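Local coordinates for protein porin (Rhodobacter capsulatus, PDB 2POR) that forms channels, as a homotrimer, through the outer membrane that let small hydrophilic solutes of up to about 0.6 kDa diffuse passively, at residues S276-I281 and G296-F301; D7-V12 and V89-L94; T243-Y248 and L265-D270. One frame throughout, in Å; residues are numbered along the deposited sequence.

In the fold
All three contacts belong to one closed, 16-stranded antiparallel barrel and show how its wall and its lumen are built differently. Contacts 1 and 3 are hairpin pairings within the wall, made by regular backbone bonds; strands 258-272 and 275-284, one from each, are themselves neighbours, so the two form a continuous patch of sheet. Contact 3 lies at the surface, contact 1 is partly buried, and contact 2 is buried. In contact 2 a loop inside the barrel meets strand 2-14, which pairs with strand 292-300 of contact 1 and closes the barrel; here an aromatic ring, a guanidinium group and bridging waters replace the ladder. Contacts 1 and 2 also touch a second subunit.

Contact 1: S276-I281 and G296-F301; sequences SIVGGI and GVKFKF. With C8E ((hydroxyethyloxy)tri(ethyloxy)octane), chain F; C8E ((hydroxyethyloxy)tri(ethyloxy)octane), chain G.
Two donors meet at the carbonyl oxygen of Lys298. The backbone N of Ser276 lies 3.1 Å from Lys298 O, while a water held 2.7 Å from Ser276 OG donates a longer bond to the same oxygen. This is the antiparallel hairpin of strands 275-284 and 292-300, the last two of the porin barrel. Lys298 N returns a bond to Ser276 O, and two residues on, Val278 and Gly296 exchange another two, the shorter being Val278 N to Gly296 O at 2.9 Å.

Between these hydrogen-bonded pairs, Ile277 and Val297 form a non-hydrogen-bonded pair on the face that meets detergent. Ile277 CG1, beside the backbone N (chi1 -66°), lies 4.0 Å from Val297 CG1, and Ile277 CD1 continues to C16 of a bound detergent, 3.8 Å away. The other branch, CG2, rests near Gly296 O. With an alanine in place of Ile277, Val297 CG1 and C16 of the detergent would probably lose their apolar partner and face a gap. Val297 also packs on Met10, and further along Phe299 stacks on Phe41 of a second subunit.

On the opposite face Val278 and Lys298 both touch Tyr91 of the inner loop. Lys298 CG lies beside the backbone N (chi1 -76°), which carries the chain across Val278, with Lys298 CD 3.5 Å from Val278 CG2.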
# COMPACT_ATOMS: atom_id res chain seq x y z
N SER A 276 -3.58 14.03 22.67
CA SER A 276 -4.63 14.89 23.16
C SER A 276 -5.95 14.10 23.24
O SER A 276 -6.12 13.09 22.54
CB SER A 276 -4.77 16.12 22.23
OG SER A 276 -4.79 15.83 20.84
N ILE A 277 -6.84 14.47 24.14
CA ILE A 277 -8.16 13.87 24.28
C ILE A 277 -9.02 14.85 23.50
O ILE A 277 -8.90 16.07 23.70
CB ILE A 277 -8.55 13.82 25.76
CG1 ILE A 277 -7.65 12.88 26.50
CG2 ILE A 277 -9.98 13.32 25.93
CD1 ILE A 277 -7.86 13.05 28.01
N VAL A 278 -9.86 14.40 22.55
CA VAL A 278 -10.62 15.29 21.66
C VAL A 278 -12.06 14.76 21.57
O VAL A 278 -12.27 13.54 21.48
CB VAL A 278 -10.03 15.31 20.22
CG1 VAL A 278 -10.67 16.43 19.45
CG2 VAL A 278 -8.54 15.49 20.22
N GLY A 279 -13.06 15.61 21.58
CA GLY A 279 -14.45 15.18 21.49
C GLY A 279 -15.23 16.30 20.84
O GLY A 279 -14.76 17.44 20.81
N GLY A 280 -16.42 16.06 20.31
CA GLY A 280 -17.17 17.12 19.65
C GLY A 280 -18.57 16.64 19.28
O GLY A 280 -18.90 15.47 19.45
N ILE A 281 -19.33 17.58 18.79
CA ILE A 281 -20.72 17.39 18.47
C ILE A 281 -20.89 18.09 17.13
O ILE A 281 -20.25 19.12 16.89
CB ILE A 281 -21.46 18.00 19.72
CG1 ILE A 281 -22.34 16.92 20.14
CG2 ILE A 281 -22.26 19.28 19.54
CD1 ILE A 281 -21.61 16.03 21.14
N GLY A 296 -12.46 10.61 21.86
CA GLY A 296 -11.35 9.69 21.78
C GLY A 296 -10.04 10.42 21.99
O GLY A 296 -10.02 11.52 22.55
N VAL A 297 -8.94 9.81 21.56
CA VAL A 297 -7.60 10.39 21.69
C VAL A 297 -6.93 10.48 20.34
O VAL A 297 -7.16 9.62 19.49
CB VAL A 297 -6.71 9.52 22.67
CG1 VAL A 297 -7.27 9.68 24.07
CG2 VAL A 297 -6.74 8.05 22.38
N LYS A 298 -6.15 11.51 20.04
CA LYS A 298 -5.45 11.65 18.77
C LYS A 298 -3.96 11.65 19.10
O LYS A 298 -3.59 12.20 20.14
CB LYS A 298 -5.78 12.96 18.10
CG LYS A 298 -7.16 12.93 17.48
CD LYS A 298 -7.50 14.30 17.05
CE LYS A 298 -6.67 14.59 15.86
NZ LYS A 298 -6.99 15.93 15.40
N PHE A 299 -3.10 11.04 18.30
CA PHE A 299 -1.67 10.91 18.57
C PHE A 299 -0.90 11.40 17.37
O PHE A 299 -1.34 11.21 16.22
CB PHE A 299 -1.32 9.46 18.80
CG PHE A 299 -2.03 8.77 19.94
CD1 PHE A 299 -2.15 9.36 21.19
CD2 PHE A 299 -2.53 7.50 19.75
CE1 PHE A 299 -2.76 8.70 22.23
CE2 PHE A 299 -3.13 6.85 20.81
CZ PHE A 299 -3.25 7.43 22.05
N LYS A 300 0.23 12.05 17.54
CA LYS A 300 1.08 12.44 16.43
C LYS A 300 2.43 11.78 16.71
O LYS A 300 2.81 11.63 17.90
CB LYS A 300 1.26 13.92 16.40
CG LYS A 300 -0.01 14.64 16.09
CD LYS A 300 0.28 15.97 15.40
CE LYS A 300 0.82 17.08 16.31
NZ LYS A 300 0.97 18.32 15.56
N PHE A 301 3.15 11.35 15.68
CA PHE A 301 4.36 10.57 15.83
C PHE A 301 5.44 11.10 14.92
O PHE A 301 5.14 11.84 13.98
CB PHE A 301 4.21 9.08 15.48
CG PHE A 301 3.17 8.40 16.33
CD1 PHE A 301 3.44 8.04 17.63
CD2 PHE A 301 1.93 8.09 15.78
CE1 PHE A 301 2.50 7.38 18.41
CE2 PHE A 301 0.99 7.43 16.57
CZ PHE A 301 1.26 7.07 17.87
OXT PHE A 301 6.60 10.78 15.19
C1 C8E F . -18.40 19.15 23.50
C2 C8E F . -17.30 18.07 23.47
C3 C8E F . -17.66 16.69 24.05
C4 C8E F . -18.54 15.78 23.19
C5 C8E F . -18.64 14.45 23.94
C6 C8E F . -19.66 13.49 23.35
C7 C8E F . -20.12 12.47 24.41
C8 C8E F . -19.25 11.20 24.54
O9 C8E F . -19.28 10.42 25.76
C10 C8E F . -20.10 9.23 25.81
C11 C8E F . -19.54 7.80 25.69
O12 C8E F . -20.42 6.74 26.12
C13 C8E F . -21.04 5.96 25.07
C14 C8E F . -21.05 4.42 25.07
O15 C8E F . -19.91 3.61 24.71
C16 C8E F . -20.20 2.70 23.63
C17 C8E F . -19.27 1.53 23.35
O18 C8E F . -19.57 0.64 22.28
C19 C8E F . -19.62 -0.70 22.78
C20 C8E F . -20.99 -1.36 22.96
O21 C8E F . -20.94 -2.63 23.60
C1 C8E G . -16.95 -0.36 26.28
C2 C8E G . -16.48 1.08 26.00
C3 C8E G . -15.06 1.05 25.46
C4 C8E G . -14.53 2.44 25.21
C5 C8E G . -13.10 2.32 24.70
C6 C8E G . -12.44 3.68 24.53
C7 C8E G . -11.06 3.50 23.92
C8 C8E G . -10.33 4.81 23.69
O9 C8E G . -9.77 5.52 24.80
C10 C8E G . -10.08 6.93 24.80
C11 C8E G . -11.38 7.50 25.42
O12 C8E G . -11.48 8.92 25.65
C13 C8E G . -11.28 9.30 27.03
C14 C8E G . -9.91 9.68 27.64
O15 C8E G . -8.82 8.73 27.68
C16 C8E G . -7.55 9.29 28.07
C17 C8E G . -6.70 8.76 29.24
O18 C8E G . -7.05 8.99 30.61
C19 C8E G . -6.50 10.22 31.09
C20 C8E G . -5.36 10.21 32.12
O21 C8E G . -4.87 11.52 32.42
O HOH W 1 -2.55 15.22 19.46

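Contact 2: D7-V12 and V89-L94; sequences DARMGV and VGYTDL. With CA (calcium ion), chain C.
The guanidinium plane of Arg9 and the ring of Tyr91 stand almost perpendicular, 84° apart, and Thr92 reaches a face of each. Thr92 CA sits 3.6 Å above the centre of the guanidinium, whereas Thr92 CG2 lies over the rim of the tyrosine ring. The opposite ring face receives Met10 O. At the ring's edge, near its plane, are Arg9 CB and Val12 O, the latter 3.4 Å from Tyr91 CE2.

Arg9 leaves the strand with CG between the backbone N and the carbonyl carbon (chi1 71°), then runs extended past the ring, and its CD comes 3.4 Å from Tyr91 O. Two waters in the guanidinium plane tie it to the loop backbone: one accepts from Arg9 NH1 at 2.8 Å and donates to Tyr91 O, the other links NH1 to Thr92 O. The ring can lie so close to the strand because residue 11 is a glycine; a CB there would collide with Tyr91 CZ. The tyrosine hydroxyl finds its hydrogen-bond partner in Ser22 O.

Gly90 to Asp93 make a type I turn. Asp93 grips a calcium ion through both carboxylate oxygens, OD1 at 2.3 Å, at a site shared with two waters and with Asp95, Asn100 and Asp101.

This is the long loop that folds into the lumen and narrows the channel, as in other porins. Arg9 lies close to Arg24 of strand 19-34 within the channel, and Asp294 of strand 292-300 bonds to both Thr92 OG1 and Tyr91 N.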
# COMPACT_ATOMS: atom_id res chain seq x y z
N ASP A 7 0.45 9.47 12.47
CA ASP A 7 -0.58 9.83 13.42
C ASP A 7 -1.49 8.61 13.61
O ASP A 7 -1.36 7.61 12.89
CB ASP A 7 -1.41 11.05 12.94
CG ASP A 7 -1.98 10.96 11.54
OD1 ASP A 7 -2.71 10.02 11.24
OD2 ASP A 7 -1.67 11.79 10.72
N ALA A 8 -2.32 8.66 14.64
CA ALA A 8 -3.24 7.57 14.99
C ALA A 8 -4.33 8.16 15.87
O ALA A 8 -4.21 9.32 16.34
CB ALA A 8 -2.55 6.44 15.75
N ARG A 9 -5.48 7.49 16.00
CA ARG A 9 -6.56 7.96 16.84
C ARG A 9 -7.39 6.77 17.24
O ARG A 9 -7.33 5.72 16.57
CB ARG A 9 -7.40 9.00 16.08
CG ARG A 9 -8.24 8.41 14.97
CD ARG A 9 -8.71 9.53 14.11
NE ARG A 9 -9.66 8.98 13.15
CZ ARG A 9 -10.11 9.65 12.08
NH1 ARG A 9 -9.70 10.89 11.77
NH2 ARG A 9 -10.99 9.02 11.28
N MET A 10 -8.08 6.82 18.36
CA MET A 10 -8.94 5.71 18.79
C MET A 10 -9.96 6.26 19.76
O MET A 10 -9.70 7.26 20.43
CB MET A 10 -8.16 4.56 19.43
CG MET A 10 -7.53 4.83 20.77
SD MET A 10 -6.85 3.30 21.40
CE MET A 10 -5.89 4.17 22.58
N GLY A 11 -11.20 5.74 19.79
CA GLY A 11 -12.22 6.28 20.67
C GLY A 11 -13.54 5.70 20.24
O GLY A 11 -13.56 4.61 19.66
N VAL A 12 -14.62 6.42 20.50
CA VAL A 12 -16.00 6.00 20.17
C VAL A 12 -16.70 7.09 19.41
O VAL A 12 -16.46 8.28 19.65
CB VAL A 12 -16.85 5.67 21.43
CG1 VAL A 12 -16.31 4.35 21.96
CG2 VAL A 12 -16.78 6.74 22.51
N VAL A 89 -13.71 19.91 14.18
CA VAL A 89 -14.37 19.34 15.33
C VAL A 89 -14.35 17.82 15.28
O VAL A 89 -14.58 17.24 14.21
CB VAL A 89 -15.82 19.89 15.36
CG1 VAL A 89 -16.63 19.16 16.43
CG2 VAL A 89 -15.78 21.40 15.61
N GLY A 90 -14.13 17.28 16.50
CA GLY A 90 -14.16 15.87 16.88
C GLY A 90 -12.84 15.11 16.60
O GLY A 90 -12.10 15.45 15.69
N TYR A 91 -12.51 14.05 17.35
CA TYR A 91 -11.29 13.30 17.11
C TYR A 91 -11.33 12.60 15.77
O TYR A 91 -10.26 12.32 15.24
CB TYR A 91 -11.06 12.30 18.23
CG TYR A 91 -11.62 10.89 18.09
CD1 TYR A 91 -10.87 9.91 17.51
CD2 TYR A 91 -12.88 10.57 18.56
CE1 TYR A 91 -11.37 8.64 17.39
CE2 TYR A 91 -13.40 9.29 18.46
CZ TYR A 91 -12.62 8.34 17.87
OH TYR A 91 -13.10 7.08 17.72
N THR A 92 -12.50 12.26 15.19
CA THR A 92 -12.57 11.57 13.88
C THR A 92 -12.77 12.58 12.75
O THR A 92 -12.79 12.17 11.60
CB THR A 92 -13.75 10.52 13.84
OG1 THR A 92 -14.94 11.26 14.06
CG2 THR A 92 -13.73 9.47 14.90
N ASP A 93 -12.88 13.90 13.03
CA ASP A 93 -13.21 14.98 12.11
C ASP A 93 -14.63 14.74 11.64
O ASP A 93 -14.89 14.09 10.61
CB ASP A 93 -12.24 15.04 10.89
CG ASP A 93 -12.48 16.19 9.93
OD1 ASP A 93 -13.29 17.10 10.14
OD2 ASP A 93 -11.84 16.23 8.88
N LEU A 94 -15.58 15.20 12.46
CA LEU A 94 -17.01 14.88 12.26
C LEU A 94 -17.61 15.66 11.12
O LEU A 94 -18.32 16.64 11.33
CB LEU A 94 -17.82 15.17 13.52
CG LEU A 94 -17.62 14.30 14.71
CD1 LEU A 94 -18.28 14.97 15.93
CD2 LEU A 94 -18.16 12.93 14.41
CA CA C . -13.19 18.07 8.02
O HOH W 2 -8.36 12.87 13.30
O HOH W 3 -11.30 11.41 9.09
O HOH W 4 -11.15 19.23 8.48
O HOH W 5 -11.99 17.42 6.24

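Contact 3: T243-Y248 and L265-D270; sequences TTVGGY and LGASYD
Thr243 CB starts the side chain 4.1 Å from Ser268 O, the oxygen that accepts the backbone N-H of Thr244. From there the two branches part. The methyl, CG2, stays 3.9 Å from that same Ser268 O. The hydroxyl, OG1, set beside the backbone N (chi1 -51°), comes to the edge of the Tyr269 ring, near its plane, and lies 3.5 Å from Tyr269 CD1. Tyr269 turns that edge toward the threonine with its CG anti to its own backbone N, and the two side chains cross at a slant.

Next on the same face, Val245 and Ala267 make a looser apolar pair, and Ala267 CB settles 3.4 Å from Thr244 O. These residues belong to the antiparallel hairpin of strands 243-254 and 258-272, part of the wall of the porin barrel, and their face carries residues on the outer surface, consistent with contact with lipid. Leu265 continues it: its chi1 of -132°, away from the usual staggered values, brings CD1 to 3.6 Å from Gly246 O. Its other methyl, CD2, lies 4.1 Å from Gly247 CA, in space that a CB on residue 247 would need.

The other face looks into the barrel. There Thr244 and Ser268 form a hydrogen-bonded pair, Thr244 CB 3.8 Å from Ser268 OG, while Thr244 OG1 bonds to Thr239 OG1 and the side chain also touches Tyr87 of the inner loop. Gly246 and Gly266 follow as a second hydrogen-bonded pair without side chains, and Val89 of that loop packs close to Gly266. Gly266 N donates to Gly246 O over 2.9 Å.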
# COMPACT_ATOMS: atom_id res chain seq x y z
N THR A 243 -6.40 23.36 27.21
CA THR A 243 -7.73 23.23 26.64
C THR A 243 -8.00 24.15 25.49
O THR A 243 -7.89 25.37 25.64
CB THR A 243 -8.81 23.50 27.68
OG1 THR A 243 -8.50 22.67 28.80
CG2 THR A 243 -10.21 23.14 27.23
N THR A 244 -8.36 23.59 24.34
CA THR A 244 -8.87 24.41 23.26
C THR A 244 -10.35 24.07 23.15
O THR A 244 -10.76 22.91 23.36
CB THR A 244 -8.17 24.07 22.00
OG1 THR A 244 -6.79 24.35 22.27
CG2 THR A 244 -8.72 24.82 20.79
N VAL A 245 -11.16 25.10 22.92
CA VAL A 245 -12.61 25.01 22.75
C VAL A 245 -12.89 25.80 21.48
O VAL A 245 -12.22 26.81 21.22
CB VAL A 245 -13.34 25.64 23.95
CG1 VAL A 245 -14.85 25.70 23.73
CG2 VAL A 245 -13.15 24.74 25.15
N GLY A 246 -13.79 25.29 20.64
CA GLY A 246 -14.10 25.98 19.40
C GLY A 246 -15.34 25.44 18.69
O GLY A 246 -15.86 24.37 19.05
N GLY A 247 -15.78 26.15 17.65
CA GLY A 247 -16.94 25.71 16.92
C GLY A 247 -17.05 26.51 15.66
O GLY A 247 -16.28 27.45 15.47
N TYR A 248 -18.02 26.18 14.80
CA TYR A 248 -18.18 26.87 13.54
C TYR A 248 -19.66 26.81 13.16
O TYR A 248 -20.40 25.96 13.70
CB TYR A 248 -17.34 26.19 12.44
CG TYR A 248 -17.76 24.75 12.12
CD1 TYR A 248 -18.77 24.54 11.20
CD2 TYR A 248 -17.21 23.65 12.77
CE1 TYR A 248 -19.24 23.26 10.95
CE2 TYR A 248 -17.68 22.36 12.52
CZ TYR A 248 -18.71 22.16 11.59
OH TYR A 248 -19.24 20.90 11.29
N LEU A 265 -19.21 21.85 17.43
CA LEU A 265 -18.67 22.39 18.66
C LEU A 265 -17.80 21.27 19.25
O LEU A 265 -18.26 20.11 19.40
CB LEU A 265 -19.82 22.71 19.64
CG LEU A 265 -19.97 24.02 20.38
CD1 LEU A 265 -18.71 24.33 21.20
CD2 LEU A 265 -20.24 25.12 19.35
N GLY A 266 -16.54 21.56 19.57
CA GLY A 266 -15.71 20.53 20.18
C GLY A 266 -14.60 21.10 21.05
O GLY A 266 -14.35 22.31 21.09
N ALA A 267 -13.92 20.20 21.74
CA ALA A 267 -12.82 20.60 22.59
C ALA A 267 -11.70 19.61 22.50
O ALA A 267 -11.93 18.45 22.15
CB ALA A 267 -13.24 20.63 24.03
N SER A 268 -10.51 20.06 22.85
CA SER A 268 -9.40 19.15 23.04
C SER A 268 -8.61 19.54 24.26
O SER A 268 -8.59 20.71 24.65
CB SER A 268 -8.48 19.15 21.81
OG SER A 268 -8.32 20.40 21.18
N TYR A 269 -7.96 18.55 24.82
CA TYR A 269 -7.15 18.72 25.97
C TYR A 269 -5.79 18.13 25.64
O TYR A 269 -5.66 16.93 25.40
CB TYR A 269 -7.81 17.99 27.09
CG TYR A 269 -7.03 18.21 28.35
CD1 TYR A 269 -7.21 19.38 29.06
CD2 TYR A 269 -6.09 17.28 28.73
CE1 TYR A 269 -6.43 19.62 30.18
CE2 TYR A 269 -5.30 17.52 29.84
CZ TYR A 269 -5.48 18.69 30.56
OH TYR A 269 -4.68 18.93 31.67
N ASP A 270 -4.75 18.93 25.68
CA ASP A 270 -3.43 18.45 25.35
C ASP A 270 -2.78 17.69 26.52
O ASP A 270 -2.65 18.24 27.61
CB ASP A 270 -2.62 19.68 24.93
CG ASP A 270 -1.25 19.42 24.29
OD1 ASP A 270 -0.78 18.29 24.34
OD2 ASP A 270 -0.67 20.34 23.72